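LipS lipolytic enzyme (Unidentified, PDB 4FBL) probably hydrolyses ester bonds of lipids as a thermostable lipase of the alpha/beta-hydrolase fold. Local coordinates at residues H58-S63 / A94-S99; A106-A111 / G131-W136. All blocks are in the same frame, centred on the assembly; numbering follows the deposited sequence.

Contact 1. Residues H58-S63 / A94-S99; sequences HGFTGS and AEMAAS. With SPD (spermidine), chain I.
Met96 reaches from helix 93-97 to lay its terminal methyl over one face of the Phe60 ring. The chain is extended throughout, with CG anti to the backbone N (chi1 -171°), which carries the thioether across to the loop that follows strand 52-57. Its CE sits 3.5 Å from the ring centroid, displaced toward the CD1–CE1 rim, and meets Phe60 CE1 at 3.3 Å: a CH-pi contact over the face, the two side chains crossing at about a right angle. The sulfur stands farther back above the same face, SD being 5.1 Å from the centroid, as in a Met-aromatic pair. Thr61 lies alongside the same end, its CG2 3.8 Å from both CE and SD of Met96.

Thr61 OG1 donates a hydrogen bond to Phe60 O at 2.7 Å, in the carbonyl plane. Gly59, Phe60, Thr61 and Gly62 form a type II turn lining the spermidine pocket, where ligand N6 makes a weak hydrogen bond to Phe60 O; in alpha/beta-hydrolases this loop commonly supplies an oxyanion-hole amide. The turn thus divides its chemistry, presenting polar atoms to the ligand pocket and an aromatic face and a methyl to the buried thioether.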
loop_
_atom_site.group_PDB
_atom_site.type_symbol
_atom_site.label_atom_id
_atom_site.label_comp_id
_atom_site.label_asym_id
_atom_site.label_seq_id
_atom_site.Cartn_x
_atom_site.Cartn_y
_atom_site.Cartn_z
ATOM N N HIS C 58 -13.044 14.071 -4.224
ATOM C CA HIS C 58 -12.086 14.826 -3.384
ATOM C C HIS C 58 -11.025 13.861 -2.703
ATOM O O HIS C 58 -11.021 12.649 -2.958
ATOM C CB HIS C 58 -12.854 15.661 -2.307
ATOM C CG HIS C 58 -13.535 14.829 -1.243
ATOM N ND1 HIS C 58 -12.839 14.261 -0.206
ATOM C CD2 HIS C 58 -14.827 14.436 -1.074
ATOM C CE1 HIS C 58 -13.678 13.576 0.575
ATOM N NE2 HIS C 58 -14.883 13.639 0.048
ATOM N N GLY C 59 -10.136 14.411 -1.857
ATOM C CA GLY C 59 -9.060 13.591 -1.290
ATOM C C GLY C 59 -9.149 13.455 0.229
ATOM O O GLY C 59 -10.185 13.779 0.835
ATOM N N PHE C 60 -8.048 12.916 0.793
ATOM C CA PHE C 60 -7.937 12.414 2.197
ATOM C C PHE C 60 -7.944 13.630 3.146
ATOM O O PHE C 60 -7.106 14.491 2.991
ATOM C CB PHE C 60 -6.558 11.724 2.244
ATOM C CG PHE C 60 -6.221 11.088 3.537
ATOM C CD1 PHE C 60 -6.771 9.841 3.882
ATOM C CD2 PHE C 60 -5.234 11.689 4.354
ATOM C CE1 PHE C 60 -6.351 9.174 5.092
ATOM C CE2 PHE C 60 -4.834 11.082 5.594
ATOM C CZ PHE C 60 -5.394 9.850 5.972
ATOM N N THR C 61 -8.806 13.602 4.147
ATOM C CA THR C 61 -9.171 14.694 5.092
ATOM C C THR C 61 -9.853 15.893 4.430
ATOM O O THR C 61 -10.241 16.842 5.129
ATOM C CB THR C 61 -8.025 15.347 5.966
ATOM O OG1 THR C 61 -7.266 16.199 5.127
ATOM C CG2 THR C 61 -7.195 14.310 6.740
ATOM N N GLY C 62 -10.098 15.814 3.125
ATOM C CA GLY C 62 -10.819 16.912 2.460
ATOM C C GLY C 62 -12.280 16.629 2.353
ATOM O O GLY C 62 -12.866 15.868 3.116
ATOM N N SER C 63 -12.932 17.340 1.429
ATOM C CA SER C 63 -14.399 17.208 1.313
ATOM C C SER C 63 -14.817 17.745 -0.077
ATOM O O SER C 63 -13.972 18.322 -0.757
ATOM C CB SER C 63 -15.136 18.084 2.364
ATOM O OG SER C 63 -15.067 19.475 1.934
ATOM N N ALA C 94 -12.927 11.914 14.198
ATOM C CA ALA C 94 -13.241 10.573 14.800
ATOM C C ALA C 94 -13.957 9.592 13.867
ATOM O O ALA C 94 -13.695 8.369 13.866
ATOM C CB ALA C 94 -14.086 10.702 16.118
ATOM N N GLU C 95 -14.929 10.075 13.109
ATOM C CA GLU C 95 -15.540 9.184 12.125
ATOM C C GLU C 95 -14.543 8.757 10.969
ATOM O O GLU C 95 -14.501 7.573 10.527
ATOM C CB GLU C 95 -16.837 9.785 11.611
ATOM C CG GLU C 95 -17.479 8.785 10.654
ATOM C CD GLU C 95 -18.764 9.244 9.940
ATOM O OE1 GLU C 95 -19.791 8.577 10.268
ATOM O OE2 GLU C 95 -18.741 10.177 9.047
ATOM N N MET C 96 -13.725 9.686 10.518
ATOM C CA MET C 96 -12.663 9.349 9.570
ATOM C C MET C 96 -11.612 8.259 10.094
ATOM O O MET C 96 -11.102 7.400 9.323
ATOM C CB MET C 96 -11.944 10.625 9.129
ATOM C CG MET C 96 -10.955 10.351 7.964
ATOM S SD MET C 96 -9.949 11.726 7.464
ATOM C CE MET C 96 -8.827 10.856 6.397
ATOM N N ALA C 97 -11.324 8.303 11.412
ATOM C CA ALA C 97 -10.408 7.340 12.074
ATOM C C ALA C 97 -10.953 5.950 11.933
ATOM O O ALA C 97 -10.179 4.990 11.917
ATOM C CB ALA C 97 -10.229 7.712 13.637
ATOM N N ALA C 98 -12.286 5.815 11.895
ATOM C CA ALA C 98 -12.937 4.504 11.754
ATOM C C ALA C 98 -13.221 4.062 10.268
ATOM O O ALA C 98 -13.810 3.017 10.035
ATOM C CB ALA C 98 -14.267 4.436 12.615
ATOM N N SER C 99 -12.739 4.828 9.284
ATOM C CA SER C 99 -13.085 4.634 7.872
ATOM C C SER C 99 -11.894 4.028 7.167
ATOM O O SER C 99 -10.742 4.261 7.557
ATOM C CB SER C 99 -13.404 6.007 7.245
ATOM O OG SER C 99 -14.547 6.592 7.871
HETATM N N1 SPD I . -2.505 21.168 0.850
HETATM C C2 SPD I . -3.677 20.646 1.449
HETATM C C3 SPD I . -4.170 19.368 0.678
HETATM C C4 SPD I . -5.673 19.220 0.851
HETATM C C5 SPD I . -6.045 18.369 2.072
HETATM N N6 SPD I . -7.213 17.596 1.682
HETATM C C7 SPD I . -7.755 17.716 0.354
HETATM C C8 SPD I . -6.985 16.936 -0.729
HETATM C C9 SPD I . -5.649 16.304 -0.308
HETATM N N10 SPD I . -4.632 16.659 -1.282
#

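Contact 2. Residues A106-A111 / G131-W136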
loop_
_atom_site.group_PDB
_atom_site.type_symbol
_atom_site.label_atom_id
_atom_site.label_comp_id
_atom_site.label_asym_id
_atom_site.label_seq_id
_atom_site.Cartn_x
_atom_site.Cartn_y
_atom_site.Cartn_z
ATOM N N ALA C 106 -15.601 1.521 -2.221
ATOM C CA ALA C 106 -17.041 1.272 -2.332
ATOM C C ALA C 106 -17.812 2.580 -2.586
ATOM O O ALA C 106 -18.862 2.556 -3.304
ATOM C CB ALA C 106 -17.641 0.501 -1.080
ATOM N N ASP C 107 -17.322 3.719 -2.065
ATOM C CA ASP C 107 -18.006 4.972 -2.367
ATOM C C ASP C 107 -17.899 5.295 -3.865
ATOM O O ASP C 107 -18.875 5.787 -4.466
ATOM C CB ASP C 107 -17.470 6.172 -1.595
ATOM C CG ASP C 107 -17.701 6.060 -0.068
ATOM O OD1 ASP C 107 -18.774 5.632 0.357
ATOM O OD2 ASP C 107 -16.774 6.359 0.684
ATOM N N ILE C 108 -16.728 5.068 -4.436
ATOM C CA ILE C 108 -16.487 5.320 -5.877
ATOM C C ILE C 108 -17.316 4.368 -6.740
ATOM O O ILE C 108 -17.913 4.801 -7.694
ATOM C CB ILE C 108 -15.067 5.126 -6.189
ATOM C CG1 ILE C 108 -14.237 6.124 -5.344
ATOM C CG2 ILE C 108 -14.791 5.296 -7.725
ATOM C CD1 ILE C 108 -14.648 7.727 -5.420
ATOM N N VAL C 109 -17.427 3.090 -6.329
ATOM C CA VAL C 109 -18.278 2.121 -6.972
ATOM C C VAL C 109 -19.756 2.561 -6.941
ATOM O O VAL C 109 -20.383 2.545 -7.956
ATOM C CB VAL C 109 -18.102 0.710 -6.343
ATOM C CG1 VAL C 109 -19.094 -0.226 -6.987
ATOM C CG2 VAL C 109 -16.698 0.194 -6.740
ATOM N N ALA C 110 -20.302 2.983 -5.802
ATOM C CA ALA C 110 -21.695 3.449 -5.774
ATOM C C ALA C 110 -21.905 4.727 -6.626
ATOM O O ALA C 110 -22.980 4.894 -7.209
ATOM C CB ALA C 110 -22.156 3.763 -4.313
ATOM N N ALA C 111 -20.956 5.649 -6.657
ATOM C CA ALA C 111 -21.107 6.858 -7.532
ATOM C C ALA C 111 -21.090 6.424 -9.023
ATOM O O ALA C 111 -21.800 6.988 -9.920
ATOM C CB ALA C 111 -19.937 7.917 -7.236
ATOM N N GLY C 131 -7.484 11.560 -6.904
ATOM C CA GLY C 131 -6.861 11.304 -8.208
ATOM C C GLY C 131 -6.220 9.901 -8.268
ATOM O O GLY C 131 -6.124 9.278 -9.355
ATOM N N ALA C 132 -5.838 9.365 -7.111
ATOM C CA ALA C 132 -5.354 7.948 -7.055
ATOM C C ALA C 132 -6.551 6.992 -7.224
ATOM O O ALA C 132 -6.439 5.942 -7.897
ATOM C CB ALA C 132 -4.658 7.684 -5.642
ATOM N N LEU C 133 -7.707 7.389 -6.653
ATOM C CA LEU C 133 -8.931 6.685 -6.890
ATOM C C LEU C 133 -9.422 6.687 -8.364
ATOM O O LEU C 133 -10.075 5.707 -8.805
ATOM C CB LEU C 133 -10.037 7.158 -5.944
ATOM C CG LEU C 133 -9.902 6.715 -4.463
ATOM C CD1 LEU C 133 -10.787 7.586 -3.588
ATOM C CD2 LEU C 133 -10.292 5.221 -4.323
ATOM N N THR C 134 -9.149 7.778 -9.069
ATOM C CA THR C 134 -9.480 7.935 -10.470
ATOM C C THR C 134 -8.614 6.884 -11.244
ATOM O O THR C 134 -9.145 6.120 -12.091
ATOM C CB THR C 134 -9.122 9.361 -10.918
ATOM O OG1 THR C 134 -9.987 10.289 -10.275
ATOM C CG2 THR C 134 -9.236 9.557 -12.413
ATOM N N VAL C 135 -7.304 6.834 -10.940
ATOM C CA VAL C 135 -6.404 5.828 -11.523
ATOM C C VAL C 135 -6.863 4.439 -11.115
ATOM O O VAL C 135 -6.902 3.565 -11.940
ATOM C CB VAL C 135 -4.957 6.038 -11.150
ATOM C CG1 VAL C 135 -4.081 4.832 -11.685
ATOM C CG2 VAL C 135 -4.456 7.333 -11.771
ATOM N N TRP C 136 -7.248 4.233 -9.870
ATOM C CA TRP C 136 -7.693 2.915 -9.446
ATOM C C TRP C 136 -8.920 2.511 -10.239
ATOM O O TRP C 136 -9.022 1.319 -10.648
ATOM C CB TRP C 136 -8.033 2.877 -7.925
ATOM C CG TRP C 136 -8.753 1.655 -7.547
ATOM C CD1 TRP C 136 -8.206 0.394 -7.227
ATOM C CD2 TRP C 136 -10.171 1.518 -7.401
ATOM N NE1 TRP C 136 -9.217 -0.507 -6.962
ATOM C CE2 TRP C 136 -10.432 0.146 -7.039
ATOM C CE3 TRP C 136 -11.243 2.413 -7.530
ATOM C CZ2 TRP C 136 -11.745 -0.366 -6.854
ATOM C CZ3 TRP C 136 -12.550 1.909 -7.344
ATOM C CH2 TRP C 136 -12.783 0.522 -6.987
#
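The Trp136 indole is met at its edge, where the six-membered ring points toward helix 101-118. Val109 CG2 lies near the ring plane, 3.9 Å from CH2 of Trp136, and Ile108 CG2 comes up to the neighbouring corner, 4.1 Å from CZ3. Leu133 O, one turn earlier on the indole's own helix, also lies at the edge, in plane. With CG anti to the backbone N (chi1 167°), the indole is directed across the interface, and its benzo rim touches two successive residues of the partner helix.

The Ile108 and Trp136 side chains run past each other in opposite directions, CG2 making the touch, whereas Ile108 CG1 lies against the forked end of Leu133, 4.1 Å from CD1 and 4.2 Å from CD2. No hydrogen bond spans the interface, and the meeting is wholly apolar.

The short helical segments cross at -65°, their axes 11.0 Å apart at closest approach. Helix 129-140 follows strand 121-127 through a turn that fits the nucleophile elbow of alpha/beta-hydrolases (Gly126, Ser128, Gly130), which Leu133 touches. Both helices pack on the central sheet: Ile108 touches Leu55 and Ser57 of strand 52-57 and Met124 of strand 121-127, and Leu133 also reaches Ser57. Helix 200-213 adds Ile206 against Leu133 and Val209 and Leu213 against Trp136, which also packs on Phe167 of the second subunit.

Overall arrangement
Both contacts are buried and apolar across their interfaces, but they lie in different parts of the alpha/beta-hydrolase fold. Contact 2 is the more central, its centre about 8 Å from the centre of the chain, against about 13 Å for that of contact 1, and joins two long helices packed on the sheet. Contact 1 joins a short helix to an irregular loop at the spermidine pocket, where a backbone carbonyl and the ligand amine lie beside its apolar surface. Consecutive helices 93-97 and 101-118 connect the two, whose centres lie about 14 Å apart, and whose nearest atoms, about 5 Å apart, do not touch. An aromatic ring serves each differently: contact 1 uses its face, contact 2 its edge.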